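Local coordinates for leucine aminopeptidase 2 (Saccharomyces cerevisiae, PDB 2XQ0), which acts as a zinc-dependent aminopeptidase that preferentially cleaves di- and tripeptides and also has low epoxide hydrolase activity in vitro, at residues E91-K94 / G98-L101; I149-R152 / F158-P161; D472-L477 / K504-N509. All blocks are in the same frame, centred on the assembly; numbering follows the deposited sequence.

Interaction 1: E91-K94 / G98-L101; sequences EQRK and GSRL
Glu91 and Arg100 lie side by side and point the same way, with their charged ends joined in a salt bridge. With CG opposite its own nitrogen (chi1 179°) and a bend at chi3, Arg100 brings NH1 to Glu91 OE1 at 2.9 Å. Carboxylate and guanidinium planes stand almost perpendicular, 88° apart, and only NH1 makes the bond, on the syn side of OE1 but 23° out of the carboxylate plane, a bent bond. The same two residues are tied through their backbones, Glu91 N giving a bond to Arg100 O at 2.8 Å. Arg100 NE turns elsewhere, to Leu22 O.

Arg93 runs extended from CG to NE and lays one face of its guanidinium over Gly98, NH1 being 3.5 Å from Gly98 CA. Its polar end is held mainly by a salt bridge to Glu95, and Tyr73 adds a cation-pi contact. Ser99 OG lies beside the root of Arg93, 3.4 Å from Arg93 CA, while one water links OG to Glu91 O and another links it to Arg93 NH1. A third water is shared by Gln92 O, Gly98 O and Arg100 N.

Lys94 and Gly98 form an antiparallel hydrogen-bonded pair, Lys94 N to Gly98 O and Gly98 N to Lys94 O both at 2.9 Å. This is a beta-hairpin connection, joining neighbouring antiparallel strands 84-90 and 101-104 in the N-terminal domain of this M1 peptidase.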
loop_
_atom_site.group_PDB
_atom_site.type_symbol
_atom_site.label_atom_id
_atom_site.label_comp_id
_atom_site.label_asym_id
_atom_site.label_seq_id
_atom_site.Cartn_x
_atom_site.Cartn_y
_atom_site.Cartn_z
ATOM N N GLU A 91 11.146 7.432 -28.032
ATOM C CA GLU A 91 11.715 6.169 -28.467
ATOM C C GLU A 91 10.629 5.113 -28.408
ATOM O O GLU A 91 9.647 5.275 -27.689
ATOM C CB GLU A 91 12.900 5.789 -27.567
ATOM C CG GLU A 91 14.095 6.733 -27.713
ATOM C CD GLU A 91 15.338 6.233 -26.998
ATOM O OE1 GLU A 91 15.204 5.354 -26.124
ATOM O OE2 GLU A 91 16.452 6.720 -27.305
ATOM N N GLN A 92 10.799 4.021 -29.150
ATOM C CA GLN A 92 9.806 2.961 -29.091
ATOM C C GLN A 92 9.767 2.356 -27.695
ATOM O O GLN A 92 10.765 2.314 -26.983
ATOM C CB GLN A 92 10.050 1.882 -30.151
ATOM C CG GLN A 92 9.360 2.210 -31.484
ATOM C CD GLN A 92 9.828 1.351 -32.627
ATOM O OE1 GLN A 92 9.703 1.731 -33.796
ATOM N NE2 GLN A 92 10.375 0.184 -32.306
ATOM N N ARG A 93 8.589 1.894 -27.317
ATOM C CA ARG A 93 8.375 1.344 -26.004
ATOM C C ARG A 93 9.310 0.160 -25.753
ATOM O O ARG A 93 9.535 -0.657 -26.636
ATOM C CB ARG A 93 6.921 0.915 -25.919
ATOM C CG ARG A 93 6.471 0.629 -24.560
ATOM C CD ARG A 93 4.994 0.311 -24.521
ATOM N NE ARG A 93 4.743 -0.257 -23.208
ATOM C CZ ARG A 93 4.660 0.473 -22.105
ATOM N NH1 ARG A 93 4.747 1.797 -22.181
ATOM N NH2 ARG A 93 4.459 -0.118 -20.940
ATOM N N LYS A 94 9.881 0.090 -24.558
ATOM C CA LYS A 94 10.581 -1.118 -24.133
ATOM C C LYS A 94 9.980 -1.587 -22.817
ATOM O O LYS A 94 9.878 -0.808 -21.872
ATOM C CB LYS A 94 12.074 -0.858 -23.951
ATOM C CG LYS A 94 12.395 0.243 -22.956
ATOM C CD LYS A 94 13.743 0.004 -22.272
ATOM C CE LYS A 94 13.669 -1.163 -21.286
ATOM N NZ LYS A 94 14.948 -1.373 -20.551
ATOM N N GLY A 98 8.756 1.372 -20.399
ATOM C CA GLY A 98 8.062 2.391 -21.177
ATOM C C GLY A 98 8.839 3.025 -22.329
ATOM O O GLY A 98 9.766 2.424 -22.900
ATOM N N SER A 99 8.454 4.256 -22.677
ATOM C CA SER A 99 8.986 4.937 -23.853
ATOM C C SER A 99 9.815 6.132 -23.424
ATOM O O SER A 99 9.294 7.092 -22.882
ATOM C CB SER A 99 7.842 5.412 -24.767
ATOM O OG SER A 99 7.054 4.321 -25.218
ATOM N N ARG A 100 11.114 6.089 -23.674
ATOM C CA ARG A 100 11.962 7.203 -23.283
ATOM C C ARG A 100 11.661 8.419 -24.155
ATOM O O ARG A 100 11.558 8.305 -25.370
ATOM C CB ARG A 100 13.439 6.817 -23.404
ATOM C CG ARG A 100 14.400 7.945 -23.044
ATOM C CD ARG A 100 15.866 7.535 -23.316
ATOM N NE ARG A 100 16.402 6.646 -22.288
ATOM C CZ ARG A 100 16.851 5.417 -22.516
ATOM N NH1 ARG A 100 16.832 4.922 -23.740
ATOM N NH2 ARG A 100 17.326 4.679 -21.518
ATOM N N LEU A 101 11.536 9.587 -23.530
ATOM C CA LEU A 101 11.351 10.830 -24.261
ATOM C C LEU A 101 12.690 11.536 -24.285
ATOM O O LEU A 101 13.283 11.777 -23.242
ATOM C CB LEU A 101 10.321 11.721 -23.562
ATOM C CG LEU A 101 10.293 13.200 -23.962
ATOM C CD1 LEU A 101 9.889 13.380 -25.448
ATOM C CD2 LEU A 101 9.340 13.981 -23.040
HETATM O O HOH W 1 6.896 4.742 -27.766
HETATM O O HOH W 2 12.057 3.301 -24.644
HETATM O O HOH W 3 4.533 3.801 -24.288
#

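Interaction 2: I149-R152 / F158-P161; sequences IHAR and FDTP
Asp159 sits at the centre of an inverse gamma turn, closed by the Thr160 N to Phe158 O bond, and faces Arg152 at a short 3-10 turn; both belong to the long connection between strands 141-144 and 165-172, which runs on from the substrate-binding residues Gln145, Leu146 and Glu147. The two side chains cross at about a right angle, with guanidinium and carboxylate planes 76° apart.

Arg152 grips Asp159 side-on. NE reaches OD2 of Asp159 at 2.8 Å, in the guanidinium plane, on the anti side of OD2 but 30° out of the carboxylate plane. NH2 goes instead to the backbone O of Asp159, 2.9 Å away, meeting a lone pair in the carbonyl plane. The arginine chain can fold back this way because CG stands between the backbone N and the carbonyl carbon (chi1 67°) and the chain bends at chi3. Its own backbone N then bonds OD2 of Asp159 at 3.1 Å, from the opposite face of the carboxylate to NE. OD1 of Asp159 lies against CB of Ala151, 3.6 Å apart, and Ile149 CB rests over one face of the guanidinium, toward its rim.

Beyond the pair, Arg152 NH1 bonds Leu97 O and NH2 also bonds Ser20 O, while Asp159 N is held by Asp70. Replacing Arg152 with a methionine would probably leave the buried Asp159 carboxylate without its countercharge and Asp159 O without its NH2 donor, although the backbone N could still bond OD2. With two N-H groups on OD2 and a positive charge alongside, Asp159 is likely to stay ionised although it is buried.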
loop_
_atom_site.group_PDB
_atom_site.type_symbol
_atom_site.label_atom_id
_atom_site.label_comp_id
_atom_site.label_asym_id
_atom_site.label_seq_id
_atom_site.Cartn_x
_atom_site.Cartn_y
_atom_site.Cartn_z
ATOM N N ILE A 149 5.836 2.669 -10.629
ATOM C CA ILE A 149 6.271 3.438 -11.810
ATOM C C ILE A 149 5.167 3.809 -12.814
ATOM O O ILE A 149 5.361 3.739 -14.033
ATOM C CB ILE A 149 7.416 2.739 -12.545
ATOM C CG1 ILE A 149 7.001 1.327 -12.986
ATOM C CG2 ILE A 149 8.667 2.689 -11.623
ATOM C CD1 ILE A 149 8.027 0.653 -13.917
ATOM N N HIS A 150 4.021 4.239 -12.308
ATOM C CA HIS A 150 2.930 4.663 -13.195
ATOM C C HIS A 150 2.849 6.186 -13.338
ATOM O O HIS A 150 2.047 6.691 -14.133
ATOM C CB HIS A 150 1.594 4.107 -12.688
ATOM C CG HIS A 150 1.513 2.615 -12.744
ATOM N ND1 HIS A 150 1.466 1.922 -13.934
ATOM C CD2 HIS A 150 1.503 1.683 -11.763
ATOM C CE1 HIS A 150 1.417 0.625 -13.683
ATOM N NE2 HIS A 150 1.430 0.453 -12.373
ATOM N N ALA A 151 3.650 6.926 -12.575
ATOM C CA ALA A 151 3.630 8.388 -12.719
ATOM C C ALA A 151 3.970 8.776 -14.154
ATOM O O ALA A 151 3.397 9.713 -14.712
ATOM C CB ALA A 151 4.569 9.044 -11.746
ATOM N N ARG A 152 4.897 8.039 -14.758
ATOM C CA ARG A 152 5.284 8.278 -16.155
ATOM C C ARG A 152 4.130 8.008 -17.135
ATOM O O ARG A 152 4.241 8.307 -18.318
ATOM C CB ARG A 152 6.502 7.418 -16.529
ATOM C CG ARG A 152 6.186 5.911 -16.541
ATOM C CD ARG A 152 7.440 5.024 -16.625
ATOM N NE ARG A 152 8.285 5.163 -15.437
ATOM C CZ ARG A 152 9.375 4.445 -15.165
ATOM N NH1 ARG A 152 9.820 3.513 -16.011
ATOM N NH2 ARG A 152 10.033 4.670 -14.033
ATOM N N PHE A 158 11.001 12.583 -14.357
ATOM C CA PHE A 158 12.063 11.708 -13.871
ATOM C C PHE A 158 11.400 10.772 -12.868
ATOM O O PHE A 158 11.361 11.058 -11.667
ATOM C CB PHE A 158 13.138 12.530 -13.186
ATOM C CG PHE A 158 13.860 13.476 -14.103
ATOM C CD1 PHE A 158 14.756 13.005 -15.046
ATOM C CD2 PHE A 158 13.657 14.837 -14.013
ATOM C CE1 PHE A 158 15.436 13.874 -15.884
ATOM C CE2 PHE A 158 14.345 15.711 -14.850
ATOM C CZ PHE A 158 15.231 15.226 -15.787
ATOM N N ASP A 159 10.843 9.671 -13.367
ATOM C CA ASP A 159 9.999 8.779 -12.559
ATOM C C ASP A 159 10.827 7.808 -11.715
ATOM O O ASP A 159 10.816 6.584 -11.937
ATOM C CB ASP A 159 9.000 8.009 -13.446
ATOM C CG ASP A 159 7.918 7.298 -12.640
ATOM O OD1 ASP A 159 7.840 7.501 -11.408
ATOM O OD2 ASP A 159 7.123 6.532 -13.239
ATOM N N THR A 160 11.535 8.365 -10.736
ATOM C CA THR A 160 12.324 7.563 -9.800
ATOM C C THR A 160 12.157 8.132 -8.387
ATOM O O THR A 160 12.011 9.339 -8.211
ATOM C CB THR A 160 13.833 7.492 -10.224
ATOM O OG1 THR A 160 14.634 7.089 -9.111
ATOM C CG2 THR A 160 14.324 8.824 -10.719
ATOM N N PRO A 161 12.146 7.259 -7.374
ATOM C CA PRO A 161 12.003 7.810 -6.021
ATOM C C PRO A 161 13.272 8.538 -5.552
ATOM O O PRO A 161 13.238 9.200 -4.510
ATOM C CB PRO A 161 11.681 6.584 -5.169
ATOM C CG PRO A 161 12.147 5.394 -5.975
ATOM C CD PRO A 161 11.959 5.796 -7.419
#

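Interaction 3: D472-L477 / K504-N509; sequences DNVYQL and KDFNSN
Phe506 reaches from the lead-in to helix 508-519 onto the side of helix 469-484, meeting Val474 and Leu477 in a loop-to-helix contact of the alpha-helical C-terminal region. The phenylalanine contributes by far the largest share of buried surface. Its CG is anti to the carbonyl carbon (chi1 -76°), and that brings the ring up against the helix, although the bond from CA to CB does not itself point there.

Val474 CG2 sits over one face of the ring, 4.1 Å above its plane and displaced toward the rim. Leu477, one turn further along the helix, brings CD2 to Phe506 CE2 at 4.0 Å, and both aliphatic chains run at a slant to the aromatic one. On the ring, the atoms CE2 and CZ do the touching. Phe514, on helix 508-519, also touches Val474 and Leu477, so the hydrophobic seam carries on along the second helix. Asn507, directly after the phenylalanine, is the N-cap of that helix, its OD1 bonding Gln510 N. At the ring's leading end, Phe506 CZ comes within 4.0 Å of both Val474 CA and the backbone O of Asn473, the oxygen that accepts from Leu477 N.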
loop_
_atom_site.group_PDB
_atom_site.type_symbol
_atom_site.label_atom_id
_atom_site.label_comp_id
_atom_site.label_asym_id
_atom_site.label_seq_id
_atom_site.Cartn_x
_atom_site.Cartn_y
_atom_site.Cartn_z
ATOM N N ASP A 472 -4.152 -16.513 21.965
ATOM C CA ASP A 472 -4.281 -17.797 22.642
ATOM C C ASP A 472 -5.727 -18.273 22.766
ATOM O O ASP A 472 -6.037 -19.426 22.502
ATOM C CB ASP A 472 -3.630 -17.723 24.025
ATOM C CG ASP A 472 -2.120 -17.630 23.953
ATOM O OD1 ASP A 472 -1.540 -18.154 22.976
ATOM O OD2 ASP A 472 -1.515 -17.044 24.880
ATOM N N ASN A 473 -6.594 -17.379 23.209
ATOM C CA ASN A 473 -8.034 -17.622 23.241
ATOM C C ASN A 473 -8.567 -18.038 21.862
ATOM O O ASN A 473 -9.378 -18.967 21.737
ATOM C CB ASN A 473 -8.711 -16.333 23.686
ATOM C CG ASN A 473 -7.941 -15.090 23.219
ATOM O OD1 ASN A 473 -7.947 -14.751 22.030
ATOM N ND2 ASN A 473 -7.257 -14.424 24.151
ATOM N N VAL A 474 -8.081 -17.363 20.825
ATOM C CA VAL A 474 -8.501 -17.642 19.457
ATOM C C VAL A 474 -8.073 -19.023 19.032
ATOM O O VAL A 474 -8.878 -19.820 18.552
ATOM C CB VAL A 474 -7.893 -16.619 18.491
ATOM C CG1 VAL A 474 -8.187 -17.002 17.052
ATOM C CG2 VAL A 474 -8.433 -15.225 18.815
ATOM N N TYR A 475 -6.792 -19.313 19.220
ATOM C CA TYR A 475 -6.261 -20.630 18.903
ATOM C C TYR A 475 -6.985 -21.737 19.670
ATOM O O TYR A 475 -7.329 -22.772 19.100
ATOM C CB TYR A 475 -4.757 -20.672 19.188
ATOM C CG TYR A 475 -3.936 -19.837 18.224
ATOM C CD1 TYR A 475 -4.237 -19.811 16.874
ATOM C CD2 TYR A 475 -2.853 -19.087 18.667
ATOM C CE1 TYR A 475 -3.482 -19.050 15.986
ATOM C CE2 TYR A 475 -2.094 -18.326 17.787
ATOM C CZ TYR A 475 -2.411 -18.312 16.452
ATOM O OH TYR A 475 -1.653 -17.558 15.574
ATOM N N GLN A 476 -7.213 -21.535 20.962
ATOM C CA GLN A 476 -7.950 -22.532 21.737
ATOM C C GLN A 476 -9.325 -22.863 21.155
ATOM O O GLN A 476 -9.678 -24.028 21.036
ATOM C CB GLN A 476 -8.082 -22.117 23.195
ATOM C CG GLN A 476 -6.758 -22.106 23.925
ATOM C CD GLN A 476 -6.892 -21.599 25.341
ATOM O OE1 GLN A 476 -7.937 -21.765 25.974
ATOM N NE2 GLN A 476 -5.833 -20.978 25.851
ATOM N N LEU A 477 -10.094 -21.843 20.797
ATOM C CA LEU A 477 -11.430 -22.066 20.265
ATOM C C LEU A 477 -11.387 -22.803 18.939
ATOM O O LEU A 477 -12.133 -23.764 18.746
ATOM C CB LEU A 477 -12.195 -20.753 20.101
ATOM C CG LEU A 477 -13.668 -20.896 19.709
ATOM C CD1 LEU A 477 -14.438 -21.634 20.813
ATOM C CD2 LEU A 477 -14.281 -19.532 19.447
ATOM N N LYS A 504 -17.804 -13.217 22.221
ATOM C CA LYS A 504 -18.234 -11.909 22.708
ATOM C C LYS A 504 -17.067 -10.944 22.922
ATOM O O LYS A 504 -17.225 -9.739 22.756
ATOM C CB LYS A 504 -19.034 -12.053 24.011
ATOM C CG LYS A 504 -19.230 -10.740 24.772
ATOM C CD LYS A 504 -19.859 -10.956 26.147
ATOM C CE LYS A 504 -21.338 -11.307 26.048
ATOM N NZ LYS A 504 -21.961 -11.498 27.392
ATOM N N ASP A 505 -15.904 -11.473 23.297
ATOM C CA ASP A 505 -14.725 -10.639 23.543
ATOM C C ASP A 505 -13.723 -10.600 22.372
ATOM O O ASP A 505 -12.648 -10.010 22.482
ATOM C CB ASP A 505 -14.018 -11.075 24.833
ATOM C CG ASP A 505 -14.811 -10.721 26.086
ATOM O OD1 ASP A 505 -15.510 -11.607 26.629
ATOM O OD2 ASP A 505 -14.734 -9.556 26.531
ATOM N N PHE A 506 -14.071 -11.226 21.253
ATOM C CA PHE A 506 -13.189 -11.222 20.089
ATOM C C PHE A 506 -13.378 -9.927 19.294
ATOM O O PHE A 506 -14.471 -9.666 18.799
ATOM C CB PHE A 506 -13.508 -12.402 19.164
ATOM C CG PHE A 506 -12.998 -13.748 19.647
ATOM C CD1 PHE A 506 -12.661 -13.964 20.970
ATOM C CD2 PHE A 506 -12.877 -14.800 18.754
ATOM C CE1 PHE A 506 -12.202 -15.217 21.392
ATOM C CE2 PHE A 506 -12.433 -16.036 19.160
ATOM C CZ PHE A 506 -12.100 -16.254 20.478
ATOM N N ASN A 507 -12.323 -9.124 19.165
ATOM C CA ASN A 507 -12.348 -7.997 18.230
ATOM C C ASN A 507 -12.346 -8.517 16.790
ATOM O O ASN A 507 -12.313 -9.726 16.567
ATOM C CB ASN A 507 -11.196 -7.004 18.502
ATOM C CG ASN A 507 -9.820 -7.583 18.199
ATOM O OD1 ASN A 507 -9.686 -8.542 17.442
ATOM N ND2 ASN A 507 -8.785 -6.990 18.788
ATOM N N SER A 508 -12.386 -7.627 15.807
ATOM C CA SER A 508 -12.500 -8.077 14.420
ATOM C C SER A 508 -11.233 -8.806 13.968
ATOM O O SER A 508 -11.302 -9.770 13.214
ATOM C CB SER A 508 -12.808 -6.903 13.486
ATOM O OG SER A 508 -11.689 -6.045 13.358
ATOM N N ASN A 509 -10.078 -8.332 14.428
ATOM C CA ASN A 509 -8.823 -9.000 14.141
ATOM C C ASN A 509 -8.816 -10.416 14.696
ATOM O O ASN A 509 -8.296 -11.344 14.078
ATOM C CB ASN A 509 -7.652 -8.205 14.727
ATOM C CG ASN A 509 -7.421 -6.885 14.013
ATOM O OD1 ASN A 509 -7.331 -6.833 12.783
ATOM N ND2 ASN A 509 -7.315 -5.811 14.787
#

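In the fold
From the N terminus the three contacts follow one another in series; none nests in or crosses another. Interaction 1 closes the short turn between strands 84-90 and 101-104, neighbours in the ten-stranded sheet. Interaction 2 then pinches the connection that leaves the four-stranded sheet at 141-144 and enters the large sheet at 165-172. The centres of interactions 1 and 2 are about 14 Å apart, both in the N-terminal domain. The chain next builds the zinc-binding peptidase domain, with its HExxH helix 297-311. Only afterwards does interaction 3 join helix 469-484 to the lead-in of helix 508-519, closing a loop that includes helix 491-497, on the opposite side of the molecule.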